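Local structure of tyrosine--tRNA ligase, mitochondrial (Coccidioides posadasii, 5IJX) at residues Ile29-Glu42 and Arg54-Phe68. The protein probably catalyses the ATP-dependent attachment of L-tyrosine to tRNA(Tyr), this chain covering the class I catalytic core of the longer mitochondrial synthetase. Numbering follows the deposited sequence.
Sequences IEAGRKQSFLSFLE and RDALDKLITRKRVGF
Arg54 and Glu42 join in a side-on salt bridge in which two guanidinium nitrogens serve two carboxylate oxygens. Arg54 NE lies 2.9 Å from Glu42 OE2, which sits in the guanidinium plane, and the N-H points at it at 165°. Arg54 NH2 reaches Glu42 OE1 at 3.0 Å, meeting that oxygen from above the carboxylate plane. The two flat groups are therefore twisted against each other. This bridge links helix 37-43 to helix 54-63, which leads into strand 67-72 of the parallel part of the class I synthetase nucleotide-binding fold. Arg54 NH1 turns to Asp55 and, weakly, to Asp58 of its own helix, completing a network that probably restrains rotation of the guanidinium.

Asp58 joins a second polar link. Ser36, the N-cap of helix 37-43, donates OG to the syn lone pair of Asp58 OD1 at 2.8 Å and accepts from Ser39 N; chi1 of 74° sets OG between the backbone N and carbonyl carbon, where it can do both. The cap is thus tied directly to the neighbouring helix. Farther along, Glu30 and Arg63 form a long salt bridge, OE2 to NE 3.6 Å, at the exposed margin.

Methyl groups fill in around these polar links. Leu38 lays CD2 over one face of the Arg54 guanidinium, offset toward its rim, and Ile29 meets Thr62 tip to tip through their CG2 methyls. Apolar contacts join Leu38 to Leu57 and Phe37 CB to Ile61 CG2. The Phe37 ring turns its edge toward the face of Phe68 in an offset edge-to-face pair, planes at 69°. Phe68 also packs on Val235 and Leu90, so the contact continues into the sheet and helix 84-95; Phe37 CE2 comes within 4.1 Å of Phe68 CZ.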
loop_
_atom_site.group_PDB
_atom_site.type_symbol
_atom_site.label_atom_id
_atom_site.label_comp_id
_atom_site.label_asym_id
_atom_site.label_seq_id
_atom_site.Cartn_x
_atom_site.Cartn_y
_atom_site.Cartn_z
ATOM N N ILE A 29 -32.873 -28.118 -10.834
ATOM C CA ILE A 29 -33.277 -26.751 -10.513
ATOM C C ILE A 29 -33.706 -26.008 -11.773
ATOM O O ILE A 29 -34.807 -25.449 -11.840
ATOM C CB ILE A 29 -32.132 -26.022 -9.784
ATOM C CG1 ILE A 29 -31.969 -26.597 -8.373
ATOM C CG2 ILE A 29 -32.388 -24.523 -9.726
ATOM C CD1 ILE A 29 -30.703 -26.162 -7.667
ATOM N N GLU A 30 -32.840 -25.985 -12.790
ATOM C CA GLU A 30 -33.100 -25.180 -13.979
ATOM C C GLU A 30 -34.293 -25.684 -14.778
ATOM O O GLU A 30 -34.891 -24.905 -15.529
ATOM C CB GLU A 30 -31.852 -25.135 -14.864
ATOM C CG GLU A 30 -30.719 -24.316 -14.262
ATOM C CD GLU A 30 -29.547 -24.136 -15.208
ATOM O OE1 GLU A 30 -29.369 -24.981 -16.110
ATOM O OE2 GLU A 30 -28.805 -23.144 -15.048
ATOM N N ALA A 31 -34.654 -26.959 -14.645
ATOM C CA ALA A 31 -35.887 -27.444 -15.247
ATOM C C ALA A 31 -37.107 -27.158 -14.382
ATOM O O ALA A 31 -38.235 -27.290 -14.869
ATOM C CB ALA A 31 -35.787 -28.947 -15.527
ATOM N N GLY A 32 -36.909 -26.773 -13.119
ATOM C CA GLY A 32 -37.978 -26.328 -12.252
ATOM C C GLY A 32 -38.268 -27.241 -11.079
ATOM O O GLY A 32 -38.930 -26.807 -10.128
ATOM N N ARG A 33 -37.785 -28.486 -11.108
ATOM C CA ARG A 33 -38.210 -29.459 -10.108
ATOM C C ARG A 33 -37.674 -29.131 -8.717
ATOM O O ARG A 33 -38.303 -29.497 -7.718
ATOM C CB ARG A 33 -37.786 -30.867 -10.534
ATOM C CG ARG A 33 -38.510 -31.367 -11.785
ATOM C CD ARG A 33 -38.342 -32.866 -12.017
ATOM N NE ARG A 33 -36.969 -33.240 -12.352
ATOM C CZ ARG A 33 -36.129 -33.890 -11.549
ATOM N NH1 ARG A 33 -36.497 -34.267 -10.330
ATOM N NH2 ARG A 33 -34.907 -34.175 -11.973
ATOM N N LYS A 34 -36.537 -28.442 -8.623
ATOM C CA LYS A 34 -35.937 -28.102 -7.340
ATOM C C LYS A 34 -35.735 -26.594 -7.232
ATOM O O LYS A 34 -35.569 -25.897 -8.238
ATOM C CB LYS A 34 -34.591 -28.819 -7.143
ATOM C CG LYS A 34 -33.942 -28.552 -5.792
ATOM C CD LYS A 34 -32.739 -29.450 -5.549
ATOM C CE LYS A 34 -32.080 -29.132 -4.215
ATOM N NZ LYS A 34 -31.513 -30.342 -3.559
ATOM N N GLN A 35 -35.750 -26.098 -5.996
ATOM C CA GLN A 35 -35.585 -24.674 -5.747
ATOM C C GLN A 35 -34.107 -24.307 -5.706
ATOM O O GLN A 35 -33.294 -25.003 -5.089
ATOM C CB GLN A 35 -36.248 -24.273 -4.429
ATOM C CG GLN A 35 -36.239 -22.771 -4.172
ATOM C CD GLN A 35 -36.843 -22.395 -2.831
ATOM O OE1 GLN A 35 -36.675 -23.106 -1.840
ATOM N NE2 GLN A 35 -37.555 -21.272 -2.796
ATOM N N SER A 36 -33.766 -23.200 -6.361
ATOM C CA SER A 36 -32.393 -22.725 -6.362
ATOM C C SER A 36 -31.980 -22.279 -4.961
ATOM O O SER A 36 -32.812 -22.037 -4.083
ATOM C CB SER A 36 -32.223 -21.568 -7.347
ATOM O OG SER A 36 -32.808 -20.380 -6.842
ATOM N N PHE A 37 -30.666 -22.162 -4.763
ATOM C CA PHE A 37 -30.148 -21.788 -3.452
ATOM C C PHE A 37 -30.457 -20.331 -3.131
ATOM O O PHE A 37 -30.854 -20.006 -2.005
ATOM C CB PHE A 37 -28.644 -22.047 -3.399
ATOM C CG PHE A 37 -28.029 -21.784 -2.055
ATOM C CD1 PHE A 37 -28.307 -22.611 -0.979
ATOM C CD2 PHE A 37 -27.168 -20.715 -1.870
ATOM C CE1 PHE A 37 -27.740 -22.373 0.259
ATOM C CE2 PHE A 37 -26.598 -20.473 -0.633
ATOM C CZ PHE A 37 -26.885 -21.301 0.431
ATOM N N LEU A 38 -30.285 -19.437 -4.108
ATOM C CA LEU A 38 -30.574 -18.025 -3.876
ATOM C C LEU A 38 -32.049 -17.818 -3.553
ATOM O O LEU A 38 -32.395 -17.116 -2.595
ATOM C CB LEU A 38 -30.166 -17.205 -5.099
ATOM C CG LEU A 38 -30.257 -15.687 -4.951
ATOM C CD1 LEU A 38 -29.315 -15.189 -3.862
ATOM C CD2 LEU A 38 -29.949 -15.011 -6.277
ATOM N N SER A 39 -32.936 -18.421 -4.348
ATOM C CA SER A 39 -34.364 -18.350 -4.055
ATOM C C SER A 39 -34.652 -18.793 -2.626
ATOM O O SER A 39 -35.453 -18.168 -1.918
ATOM C CB SER A 39 -35.142 -19.213 -5.050
ATOM O OG SER A 39 -36.531 -19.191 -4.771
ATOM N N PHE A 40 -33.998 -19.867 -2.180
ATOM C CA PHE A 40 -34.200 -20.349 -0.819
ATOM C C PHE A 40 -33.753 -19.308 0.201
ATOM O O PHE A 40 -34.499 -18.973 1.129
ATOM C CB PHE A 40 -33.451 -21.666 -0.617
ATOM C CG PHE A 40 -33.500 -22.181 0.790
ATOM C CD1 PHE A 40 -34.680 -22.671 1.322
ATOM C CD2 PHE A 40 -32.363 -22.184 1.577
ATOM C CE1 PHE A 40 -34.725 -23.147 2.617
ATOM C CE2 PHE A 40 -32.401 -22.660 2.873
ATOM C CZ PHE A 40 -33.584 -23.142 3.393
ATOM N N LEU A 41 -32.535 -18.778 0.044
ATOM C CA LEU A 41 -32.069 -17.729 0.946
ATOM C C LEU A 41 -33.067 -16.579 1.009
ATOM O O LEU A 41 -33.297 -15.999 2.077
ATOM C CB LEU A 41 -30.698 -17.211 0.502
ATOM C CG LEU A 41 -29.471 -18.107 0.698
ATOM C CD1 LEU A 41 -28.222 -17.355 0.271
ATOM C CD2 LEU A 41 -29.337 -18.582 2.139
ATOM N N GLU A 42 -33.672 -16.237 -0.131
ATOM C CA GLU A 42 -34.666 -15.169 -0.149
ATOM C C GLU A 42 -35.892 -15.551 0.672
ATOM O O GLU A 42 -36.368 -14.764 1.498
ATOM C CB GLU A 42 -35.064 -14.844 -1.590
ATOM C CG GLU A 42 -33.948 -14.233 -2.422
ATOM C CD GLU A 42 -34.353 -14.012 -3.867
ATOM O OE1 GLU A 42 -35.336 -14.638 -4.312
ATOM O OE2 GLU A 42 -33.688 -13.208 -4.557
ATOM N N ARG A 54 -28.968 -10.128 -9.980
ATOM C CA ARG A 54 -29.506 -11.180 -9.122
ATOM C C ARG A 54 -29.631 -12.500 -9.877
ATOM O O ARG A 54 -29.125 -13.538 -9.430
ATOM C CB ARG A 54 -30.858 -10.734 -8.560
ATOM C CG ARG A 54 -31.510 -11.717 -7.607
ATOM C CD ARG A 54 -32.490 -12.627 -8.327
ATOM N NE ARG A 54 -33.116 -13.583 -7.417
ATOM C CZ ARG A 54 -33.503 -14.809 -7.757
ATOM N NH1 ARG A 54 -33.320 -15.256 -8.994
ATOM N NH2 ARG A 54 -34.064 -15.598 -6.854
ATOM N N ASP A 55 -30.307 -12.481 -11.029
ATOM C CA ASP A 55 -30.490 -13.709 -11.794
ATOM C C ASP A 55 -29.158 -14.285 -12.255
ATOM O O ASP A 55 -29.022 -15.508 -12.382
ATOM C CB ASP A 55 -31.400 -13.452 -12.995
ATOM C CG ASP A 55 -32.816 -13.087 -12.586
ATOM O OD1 ASP A 55 -33.532 -12.466 -13.399
ATOM O OD2 ASP A 55 -33.211 -13.420 -11.449
ATOM N N ALA A 56 -28.167 -13.429 -12.511
ATOM C CA ALA A 56 -26.836 -13.922 -12.852
ATOM C C ALA A 56 -26.226 -14.701 -11.694
ATOM O O ALA A 56 -25.559 -15.721 -11.903
ATOM C CB ALA A 56 -25.928 -12.759 -13.249
ATOM N N LEU A 57 -26.441 -14.234 -10.460
ATOM C CA LEU A 57 -25.909 -14.940 -9.299
ATOM C C LEU A 57 -26.645 -16.253 -9.072
ATOM O O LEU A 57 -26.017 -17.285 -8.802
ATOM C CB LEU A 57 -26.002 -14.051 -8.059
ATOM C CG LEU A 57 -25.652 -14.718 -6.725
ATOM C CD1 LEU A 57 -24.265 -15.349 -6.772
ATOM C CD2 LEU A 57 -25.748 -13.711 -5.587
ATOM N N ASP A 58 -27.976 -16.232 -9.159
ATOM C CA ASP A 58 -28.739 -17.474 -9.111
ATOM C C ASP A 58 -28.194 -18.474 -10.126
ATOM O O ASP A 58 -27.982 -19.653 -9.815
ATOM C CB ASP A 58 -30.218 -17.182 -9.378
ATOM C CG ASP A 58 -31.136 -18.250 -8.824
ATOM O OD1 ASP A 58 -30.665 -19.092 -8.028
ATOM O OD2 ASP A 58 -32.334 -18.242 -9.172
ATOM N N LYS A 59 -27.944 -18.001 -11.349
ATOM C CA LYS A 59 -27.367 -18.847 -12.388
ATOM C C LYS A 59 -26.018 -19.407 -11.955
ATOM O O LYS A 59 -25.756 -20.607 -12.095
ATOM C CB LYS A 59 -27.229 -18.040 -13.679
ATOM C CG LYS A 59 -26.795 -18.841 -14.894
ATOM C CD LYS A 59 -26.831 -17.976 -16.151
ATOM C CE LYS A 59 -25.459 -17.438 -16.502
ATOM N NZ LYS A 59 -25.526 -16.296 -17.460
ATOM N N LEU A 60 -25.145 -18.545 -11.430
ATOM C CA LEU A 60 -23.826 -18.986 -10.988
ATOM C C LEU A 60 -23.942 -20.115 -9.973
ATOM O O LEU A 60 -23.374 -21.197 -10.157
ATOM C CB LEU A 60 -23.059 -17.806 -10.390
ATOM C CG LEU A 60 -21.718 -18.146 -9.730
ATOM C CD1 LEU A 60 -20.690 -18.559 -10.773
ATOM C CD2 LEU A 60 -21.215 -16.973 -8.912
ATOM N N ILE A 61 -24.673 -19.872 -8.884
ATOM C CA ILE A 61 -24.765 -20.859 -7.814
ATOM C C ILE A 61 -25.376 -22.151 -8.338
ATOM O O ILE A 61 -24.940 -23.252 -7.981
ATOM C CB ILE A 61 -25.568 -20.287 -6.631
ATOM C CG1 ILE A 61 -24.908 -19.000 -6.120
ATOM C CG2 ILE A 61 -25.676 -21.315 -5.515
ATOM C CD1 ILE A 61 -25.671 -18.302 -5.009
ATOM N N THR A 62 -26.392 -22.039 -9.194
ATOM C CA THR A 62 -27.043 -23.237 -9.716
ATOM C C THR A 62 -26.089 -24.052 -10.585
ATOM O O THR A 62 -26.081 -25.288 -10.521
ATOM C CB THR A 62 -28.291 -22.845 -10.507
ATOM O OG1 THR A 62 -29.209 -22.166 -9.642
ATOM C CG2 THR A 62 -28.971 -24.071 -11.090
ATOM N N ARG A 63 -25.275 -23.380 -11.398
ATOM C CA ARG A 63 -24.409 -24.054 -12.357
ATOM C C ARG A 63 -23.033 -24.410 -11.804
ATOM O O ARG A 63 -22.303 -25.166 -12.454
ATOM C CB ARG A 63 -24.207 -23.178 -13.599
ATOM C CG ARG A 63 -25.359 -23.167 -14.588
ATOM C CD ARG A 63 -24.816 -23.059 -16.006
ATOM N NE ARG A 63 -25.808 -22.571 -16.960
ATOM C CZ ARG A 63 -25.509 -21.931 -18.088
ATOM N NH1 ARG A 63 -24.244 -21.683 -18.407
ATOM N NH2 ARG A 63 -26.478 -21.526 -18.896
ATOM N N LYS A 64 -22.651 -23.891 -10.640
ATOM C CA LYS A 64 -21.261 -23.972 -10.213
ATOM C C LYS A 64 -21.182 -24.083 -8.699
ATOM O O LYS A 64 -21.840 -23.323 -7.983
ATOM C CB LYS A 64 -20.489 -22.742 -10.701
ATOM C CG LYS A 64 -18.986 -22.843 -10.567
ATOM C CD LYS A 64 -18.323 -21.650 -11.233
ATOM C CE LYS A 64 -16.813 -21.793 -11.276
ATOM N NZ LYS A 64 -16.181 -20.701 -12.069
ATOM N N ARG A 65 -20.369 -25.029 -8.221
ATOM C CA ARG A 65 -20.149 -25.229 -6.788
ATOM C C ARG A 65 -19.147 -24.179 -6.309
ATOM O O ARG A 65 -17.959 -24.444 -6.110
ATOM C CB ARG A 65 -19.655 -26.645 -6.518
ATOM C CG ARG A 65 -19.696 -27.061 -5.052
ATOM C CD ARG A 65 -19.007 -28.405 -4.839
ATOM N NE ARG A 65 -19.711 -29.509 -5.493
ATOM C CZ ARG A 65 -20.583 -30.320 -4.895
ATOM N NH1 ARG A 65 -20.880 -30.169 -3.610
ATOM N NH2 ARG A 65 -21.161 -31.293 -5.585
ATOM N N VAL A 66 -19.647 -22.958 -6.115
ATOM C CA VAL A 66 -18.802 -21.811 -5.798
ATOM C C VAL A 66 -18.608 -21.695 -4.291
ATOM O O VAL A 66 -19.142 -22.499 -3.518
ATOM C CB VAL A 66 -19.393 -20.509 -6.369
ATOM C CG1 VAL A 66 -19.456 -20.575 -7.889
ATOM C CG2 VAL A 66 -20.772 -20.232 -5.779
ATOM N N GLY A 67 -17.850 -20.686 -3.870
ATOM C CA GLY A 67 -17.554 -20.474 -2.466
ATOM C C GLY A 67 -18.068 -19.133 -1.982
ATOM O O GLY A 67 -18.166 -18.172 -2.747
ATOM N N PHE A 68 -18.395 -19.077 -0.693
ATOM C CA PHE A 68 -18.885 -17.874 -0.036
ATOM C C PHE A 68 -17.948 -17.523 1.111
ATOM O O PHE A 68 -17.274 -18.397 1.666
ATOM C CB PHE A 68 -20.312 -18.072 0.507
ATOM C CG PHE A 68 -21.316 -18.487 -0.537
ATOM C CD1 PHE A 68 -22.369 -17.652 -0.873
ATOM C CD2 PHE A 68 -21.212 -19.711 -1.176
ATOM C CE1 PHE A 68 -23.293 -18.029 -1.830
ATOM C CE2 PHE A 68 -22.131 -20.090 -2.133
ATOM C CZ PHE A 68 -23.173 -19.249 -2.462
#